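Local structure of alcohol oxidase (Myceliophthora thermophila, 6F74) at residues Trp376-Glu386 with Phe409-Phe418. The protein binds FAD and probably acts as an oxygen-dependent oxidoreductase of the vanillyl-alcohol oxidase type. Residues are numbered along the deposited sequence; the frame is centred on the assembly and turned at random.
Sequences WTIGKRQAEAE and FAEYQDYWSF
Helix 382-386 passes over strand 409-412 with its axis 9.3 Å away at closest approach and 137° between their N-to-C directions, so that Q382 comes opposite E411 in register and E386 reaches F409 with its side chain. The backbone N of Q382, in the first turn of the helix and lacking an earlier turn to bond to, donates to OE1 of E411 (2.9 Å), meeting it from above the carboxylate plane. Glutamate suits the place because its extended chain, with CG anti to the backbone N (chi1 -161°), reaches from the strand to the helix start, where a negative charge is probably welcome. Its OE2 also faces NE of R381 at 3.6 Å, but lies well out of the guanidinium plane, so this salt bridge rests on charge alone. Further along, E386 lays its CG over one face of the F409 ring, 3.7 Å from the centroid, a CH-pi contact. The Q382 amide packs against CB of F409 and the ring's rim, its NE2 giving a weak hydrogen bond to OE2 of E386. With an alanine here instead of F409, CG of E386 would probably lose its aromatic face and a gap open beside A385, whose small methyl lets the helix settle close. Strands 370-378 and 403-412 flank 311-320 in an antiparallel sheet backed by helices, characteristic of the substrate domain of VAO-type flavoproteins. Each runs through a short turn or loop into a helix; in the first, a type II turn, G379 has backbone angles that would jam a side chain against the preceding carbonyl O. The W376 side chain, about 9 Å from the bound FAD, has its indole between the backbone N and carbonyl carbon, and NE1's hydrogen bond to P248 O helps fix it. The edge of F418 meets its face with the planes at 69°, CZ lying 3.4 Å from CD2 of W376. Branched I378 sets CD1 against the edge of the Y415 ring, while D414 is the N-cap of helix 415-422, accepting W416 N at OD2 and S417 N at OD1.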
ATOM      1  N   TRP A 376      12.869   1.186 -16.266  1.00 21.47           N
ATOM      2  CA  TRP A 376      14.200   1.769 -16.099  1.00 21.95           C
ATOM      3  C   TRP A 376      15.248   0.759 -15.719  1.00 22.30           C
ATOM      4  O   TRP A 376      14.939  -0.297 -15.156  1.00 22.14           O
ATOM      5  CB  TRP A 376      14.162   2.872 -15.052  1.00 21.93           C
ATOM      6  CG  TRP A 376      13.276   2.572 -13.847  1.00 21.51           C
ATOM      7  CD1 TRP A 376      13.562   1.759 -12.792  1.00 21.52           C
ATOM      8  CD2 TRP A 376      11.988   3.120 -13.591  1.00 21.08           C
ATOM      9  NE1 TRP A 376      12.520   1.746 -11.901  1.00 21.10           N
ATOM     10  CE2 TRP A 376      11.545   2.586 -12.358  1.00 20.82           C
ATOM     11  CE3 TRP A 376      11.158   4.009 -14.284  1.00 20.93           C
ATOM     12  CZ2 TRP A 376      10.301   2.909 -11.811  1.00 20.41           C
ATOM     13  CZ3 TRP A 376       9.942   4.335 -13.743  1.00 20.56           C
ATOM     14  CH2 TRP A 376       9.518   3.788 -12.506  1.00 20.29           C
ATOM     15  N   THR A 377      16.484   1.102 -16.064  1.00 22.84           N
ATOM     16  CA  THR A 377      17.660   0.380 -15.648  1.00 23.34           C
ATOM     17  C   THR A 377      18.519   1.308 -14.784  1.00 23.75           C
ATOM     18  O   THR A 377      19.306   2.119 -15.315  1.00 24.20           O
ATOM     19  CB  THR A 377      18.513  -0.057 -16.862  1.00 23.79           C
ATOM     20  OG1 THR A 377      18.757   1.072 -17.720  1.00 23.97           O
ATOM     21  CG2 THR A 377      17.803  -1.149 -17.643  1.00 23.50           C
ATOM     22  N   ILE A 378      18.379   1.167 -13.476  1.00 23.65           N
ATOM     23  CA  ILE A 378      19.226   1.905 -12.535  1.00 24.12           C
ATOM     24  C   ILE A 378      20.667   1.465 -12.665  1.00 24.90           C
ATOM     25  O   ILE A 378      20.940   0.270 -12.612  1.00 25.02           O
ATOM     26  CB  ILE A 378      18.748   1.705 -11.069  1.00 23.87           C
ATOM     27  CG1 ILE A 378      17.452   2.518 -10.893  1.00 23.25           C
ATOM     28  CG2 ILE A 378      19.770   2.219 -10.065  1.00 24.48           C
ATOM     29  CD1 ILE A 378      16.602   2.108  -9.689  1.00 22.82           C
ATOM     30  N   GLY A 379      21.578   2.412 -12.838  1.00 25.48           N
ATOM     31  CA  GLY A 379      22.996   2.103 -12.957  1.00 26.32           C
ATOM     32  C   GLY A 379      23.521   1.898 -14.368  1.00 26.61           C
ATOM     33  O   GLY A 379      24.699   1.623 -14.531  1.00 27.36           O
ATOM     34  N   LYS A 380      22.666   2.058 -15.392  1.00 26.08           N
ATOM     35  CA  LYS A 380      23.046   1.796 -16.787  1.00 26.31           C
ATOM     36  C   LYS A 380      22.737   2.981 -17.691  1.00 26.23           C
ATOM     37  O   LYS A 380      21.676   3.591 -17.568  1.00 25.68           O
ATOM     38  CB  LYS A 380      22.321   0.569 -17.304  1.00 25.83           C
ATOM     39  CG  LYS A 380      22.695  -0.741 -16.604  1.00 26.02           C
ATOM     40  CD  LYS A 380      21.877  -1.906 -17.182  1.00 25.58           C
ATOM     41  CE  LYS A 380      22.533  -3.264 -17.077  1.00 26.03           C
ATOM     42  NZ  LYS A 380      22.487  -3.820 -15.701  1.00 26.05           N
ATOM     43  N   ARG A 381      23.661   3.290 -18.595  1.00 26.84           N
ATOM     44  CA  ARG A 381      23.482   4.369 -19.576  1.00 26.90           C
ATOM     45  C   ARG A 381      22.595   3.820 -20.701  1.00 26.37           C
ATOM     46  O   ARG A 381      22.269   2.642 -20.705  1.00 26.06           O
ATOM     47  CB  ARG A 381      24.843   4.854 -20.106  1.00 27.83           C
ATOM     48  CG  ARG A 381      25.686   5.501 -19.021  1.00 28.45           C
ATOM     49  CD  ARG A 381      26.926   6.233 -19.518  1.00 29.43           C
ATOM     50  NE  ARG A 381      27.115   7.518 -18.825  1.00 29.82           N
ATOM     51  CZ  ARG A 381      27.507   7.668 -17.543  1.00 30.13           C
ATOM     52  NH1 ARG A 381      27.802   6.617 -16.759  1.00 30.13           N
ATOM     53  NH2 ARG A 381      27.599   8.895 -17.022  1.00 30.49           N
ATOM     54  N   GLN A 382      22.216   4.674 -21.636  1.00 26.34           N
ATOM     55  CA  GLN A 382      21.182   4.332 -22.618  1.00 25.82           C
ATOM     56  C   GLN A 382      21.501   3.107 -23.470  1.00 25.91           C
ATOM     57  O   GLN A 382      20.611   2.291 -23.720  1.00 25.42           O
ATOM     58  CB  GLN A 382      20.852   5.525 -23.509  1.00 25.92           C
ATOM     59  CG  GLN A 382      19.794   5.247 -24.561  1.00 25.49           C
ATOM     60  CD  GLN A 382      19.305   6.487 -25.275  1.00 25.58           C
ATOM     61  OE1 GLN A 382      19.542   7.617 -24.842  1.00 25.87           O
ATOM     62  NE2 GLN A 382      18.571   6.282 -26.370  1.00 25.38           N
ATOM     63  N   ALA A 383      22.749   2.986 -23.913  1.00 26.60           N
ATOM     64  CA  ALA A 383      23.145   1.862 -24.782  1.00 26.80           C
ATOM     65  C   ALA A 383      22.877   0.530 -24.086  1.00 26.51           C
ATOM     66  O   ALA A 383      22.353  -0.397 -24.704  1.00 26.26           O
ATOM     67  CB  ALA A 383      24.613   1.969 -25.179  1.00 27.67           C
ATOM     68  N   GLU A 384      23.202   0.466 -22.790  1.00 26.58           N
ATOM     69  CA  GLU A 384      22.969  -0.743 -22.016  1.00 26.37           C
ATOM     70  C   GLU A 384      21.502  -0.905 -21.687  1.00 25.56           C
ATOM     71  O   GLU A 384      21.042  -2.020 -21.539  1.00 25.33           O
ATOM     72  CB  GLU A 384      23.788  -0.769 -20.719  1.00 26.78           C
ATOM     73  CG  GLU A 384      25.285  -0.872 -20.900  1.00 27.69           C
ATOM     74  CD  GLU A 384      25.780  -2.316 -20.939  1.00 28.03           C
ATOM     75  OE1 GLU A 384      25.122  -3.211 -21.557  1.00 27.68           O
ATOM     76  OE2 GLU A 384      26.866  -2.573 -20.350  1.00 28.74           O
ATOM     77  N   ALA A 385      20.795   0.207 -21.523  1.00 25.20           N
ATOM     78  CA  ALA A 385      19.348   0.191 -21.305  1.00 24.47           C
ATOM     79  C   ALA A 385      18.612  -0.390 -22.526  1.00 24.24           C
ATOM     80  O   ALA A 385      17.682  -1.169 -22.371  1.00 23.83           O
ATOM     81  CB  ALA A 385      18.840   1.587 -20.992  1.00 24.27           C
ATOM     82  N   GLU A 386      19.050  -0.018 -23.727  1.00 24.57           N
ATOM     83  CA  GLU A 386      18.452  -0.553 -24.962  1.00 24.45           C
ATOM     84  C   GLU A 386      18.655  -2.058 -25.075  1.00 24.57           C
ATOM     85  O   GLU A 386      17.735  -2.766 -25.446  1.00 24.28           O
ATOM     86  CB  GLU A 386      18.982   0.174 -26.199  1.00 24.85           C
ATOM     87  CG  GLU A 386      18.569   1.634 -26.201  1.00 24.75           C
ATOM     88  CD  GLU A 386      18.551   2.301 -27.557  1.00 25.00           C
ATOM     89  OE1 GLU A 386      17.850   1.794 -28.458  1.00 24.84           O
ATOM     90  OE2 GLU A 386      19.226   3.343 -27.741  1.00 25.42           O
ATOM     91  N   PHE A 409      13.820   6.726 -24.761  1.00 23.48           N
ATOM     92  CA  PHE A 409      14.705   6.595 -23.613  1.00 23.55           C
ATOM     93  C   PHE A 409      15.096   7.967 -23.119  1.00 23.89           C
ATOM     94  O   PHE A 409      15.269   8.877 -23.915  1.00 24.30           O
ATOM     95  CB  PHE A 409      15.960   5.829 -23.981  1.00 23.91           C
ATOM     96  CG  PHE A 409      15.687   4.420 -24.438  1.00 23.66           C
ATOM     97  CD1 PHE A 409      15.369   4.158 -25.759  1.00 23.73           C
ATOM     98  CD2 PHE A 409      15.740   3.369 -23.550  1.00 23.43           C
ATOM     99  CE1 PHE A 409      15.106   2.872 -26.181  1.00 23.57           C
ATOM    100  CE2 PHE A 409      15.489   2.075 -23.959  1.00 23.28           C
ATOM    101  CZ  PHE A 409      15.168   1.820 -25.280  1.00 23.36           C
ATOM    102  N   ALA A 410      15.199   8.104 -21.802  1.00 23.78           N
ATOM    103  CA  ALA A 410      15.684   9.321 -21.166  1.00 24.17           C
ATOM    104  C   ALA A 410      16.766   8.946 -20.168  1.00 24.40           C
ATOM    105  O   ALA A 410      16.552   8.068 -19.338  1.00 24.02           O
ATOM    106  CB  ALA A 410      14.547  10.034 -20.468  1.00 23.85           C
ATOM    107  N   GLU A 411      17.925   9.606 -20.265  1.00 25.09           N
ATOM    108  CA  GLU A 411      19.071   9.323 -19.374  1.00 25.47           C
ATOM    109  C   GLU A 411      19.123  10.369 -18.274  1.00 25.70           C
ATOM    110  O   GLU A 411      18.858  11.543 -18.537  1.00 25.95           O
ATOM    111  CB  GLU A 411      20.386   9.282 -20.143  1.00 26.19           C
ATOM    112  CG  GLU A 411      21.498   8.552 -19.376  1.00 26.55           C
ATOM    113  CD  GLU A 411      22.714   8.218 -20.227  1.00 27.21           C
ATOM    114  OE1 GLU A 411      22.523   7.553 -21.257  1.00 27.01           O
ATOM    115  OE2 GLU A 411      23.879   8.602 -19.864  1.00 27.98           O
ATOM    116  N   TYR A 412      19.401   9.938 -17.040  1.00 25.64           N
ATOM    117  CA  TYR A 412      19.613  10.843 -15.894  1.00 25.96           C
ATOM    118  C   TYR A 412      20.973  10.559 -15.302  1.00 26.60           C
ATOM    119  O   TYR A 412      21.480   9.435 -15.455  1.00 26.59           O
ATOM    120  CB  TYR A 412      18.527  10.642 -14.825  1.00 25.28           C
ATOM    121  CG  TYR A 412      17.141  10.893 -15.370  1.00 24.70           C
ATOM    122  CD1 TYR A 412      16.602  12.179 -15.420  1.00 24.85           C
ATOM    123  CD2 TYR A 412      16.388   9.855 -15.891  1.00 24.10           C
ATOM    124  CE1 TYR A 412      15.345  12.400 -15.945  1.00 24.41           C
ATOM    125  CE2 TYR A 412      15.134  10.071 -16.412  1.00 23.66           C
ATOM    126  CZ  TYR A 412      14.621  11.345 -16.442  1.00 23.82           C
ATOM    127  OH  TYR A 412      13.378  11.594 -16.976  1.00 23.47           O
ATOM    128  N   GLN A 413      21.556  11.555 -14.623  1.00 27.23           N
ATOM    129  CA  GLN A 413      22.924  11.430 -14.050  1.00 28.03           C
ATOM    130  C   GLN A 413      22.979  11.066 -12.536  1.00 27.96           C
ATOM    131  O   GLN A 413      24.065  11.007 -11.956  1.00 28.68           O
ATOM    132  CB  GLN A 413      23.749  12.689 -14.321  1.00 28.98           C
ATOM    133  CG  GLN A 413      23.775  13.106 -15.789  1.00 29.16           C
ATOM    134  CD  GLN A 413      24.263  12.001 -16.732  1.00 29.11           C
ATOM    135  OE1 GLN A 413      25.420  11.621 -16.669  1.00 29.75           O
ATOM    136  NE2 GLN A 413      23.386  11.473 -17.612  1.00 28.40           N
ATOM    137  N   ASP A 414      21.825  10.804 -11.924  1.00 27.16           N
ATOM    138  CA  ASP A 414      21.759  10.210 -10.569  1.00 26.98           C
ATOM    139  C   ASP A 414      20.380   9.669 -10.292  1.00 26.00           C
ATOM    140  O   ASP A 414      19.462   9.821 -11.112  1.00 25.50           O
ATOM    141  CB  ASP A 414      22.204  11.210  -9.446  1.00 27.59           C
ATOM    142  CG  ASP A 414      21.053  12.036  -8.879  1.00 27.13           C
ATOM    143  OD1 ASP A 414      20.452  12.810  -9.641  1.00 27.00           O
ATOM    144  OD2 ASP A 414      20.748  11.919  -7.671  1.00 26.96           O
ATOM    145  N   TYR A 415      20.215   9.019  -9.150  1.00 25.77           N
ATOM    146  CA  TYR A 415      18.939   8.451  -8.805  1.00 24.91           C
ATOM    147  C   TYR A 415      17.826   9.510  -8.647  1.00 24.55           C
ATOM    148  O   TYR A 415      16.686   9.317  -9.096  1.00 23.90           O
ATOM    149  CB  TYR A 415      19.054   7.635  -7.514  1.00 24.86           C
ATOM    150  CG  TYR A 415      17.745   6.999  -7.147  1.00 24.02           C
ATOM    151  CD1 TYR A 415      17.280   5.886  -7.857  1.00 23.57           C
ATOM    152  CD2 TYR A 415      16.949   7.514  -6.130  1.00 23.73           C
ATOM    153  CE1 TYR A 415      16.089   5.274  -7.538  1.00 22.89           C
ATOM    154  CE2 TYR A 415      15.732   6.928  -5.807  1.00 23.01           C
ATOM    155  CZ  TYR A 415      15.300   5.807  -6.520  1.00 22.60           C
ATOM    156  OH  TYR A 415      14.113   5.192  -6.218  1.00 21.98           O
ATOM    157  N   TRP A 416      18.144  10.606  -7.967  1.00 25.02           N
ATOM    158  CA  TRP A 416      17.108  11.542  -7.558  1.00 24.74           C
ATOM    159  C   TRP A 416      16.541  12.390  -8.665  1.00 24.69           C
ATOM    160  O   TRP A 416      15.329  12.633  -8.654  1.00 24.17           O
ATOM    161  CB  TRP A 416      17.568  12.406  -6.400  1.00 25.29           C
ATOM    162  CG  TRP A 416      17.781  11.561  -5.198  1.00 25.20           C
ATOM    163  CD1 TRP A 416      18.977  11.237  -4.634  1.00 25.84           C
ATOM    164  CD2 TRP A 416      16.783  10.865  -4.463  1.00 24.49           C
ATOM    165  NE1 TRP A 416      18.779  10.387  -3.580  1.00 25.57           N
ATOM    166  CE2 TRP A 416      17.438  10.150  -3.448  1.00 24.73           C
ATOM    167  CE3 TRP A 416      15.388  10.765  -4.568  1.00 23.73           C
ATOM    168  CZ2 TRP A 416      16.755   9.351  -2.542  1.00 24.22           C
ATOM    169  CZ3 TRP A 416      14.709   9.967  -3.666  1.00 23.22           C
ATOM    170  CH2 TRP A 416      15.393   9.265  -2.669  1.00 23.46           C
ATOM    171  N   SER A 417      17.367  12.827  -9.614  1.00 25.26           N
ATOM    172  CA  SER A 417      16.833  13.542 -10.786  1.00 25.24           C
ATOM    173  C   SER A 417      15.921  12.587 -11.585  1.00 24.49           C
ATOM    174  O   SER A 417      14.867  12.999 -12.092  1.00 24.17           O
ATOM    175  CB  SER A 417      17.958  14.100 -11.664  1.00 26.04           C
ATOM    176  OG  SER A 417      18.756  13.053 -12.232  1.00 26.10           O
ATOM    177  N   PHE A 418      16.326  11.317 -11.659  1.00 24.28           N
ATOM    178  CA  PHE A 418      15.522  10.262 -12.264  1.00 23.63           C
ATOM    179  C   PHE A 418      14.209  10.088 -11.503  1.00 22.98           C
ATOM    180  O   PHE A 418      13.137  10.021 -12.113  1.00 22.56           O
ATOM    181  CB  PHE A 418      16.287   8.912 -12.339  1.00 23.65           C
ATOM    182  CG  PHE A 418      15.388   7.712 -12.182  1.00 22.97           C
ATOM    183  CD1 PHE A 418      14.532   7.337 -13.208  1.00 22.57           C
ATOM    184  CD2 PHE A 418      15.336   7.005 -10.979  1.00 22.78           C
ATOM    185  CE1 PHE A 418      13.647   6.262 -13.045  1.00 22.02           C
ATOM    186  CE2 PHE A 418      14.462   5.940 -10.809  1.00 22.22           C
ATOM    187  CZ  PHE A 418      13.622   5.558 -11.843  1.00 21.85           C
TER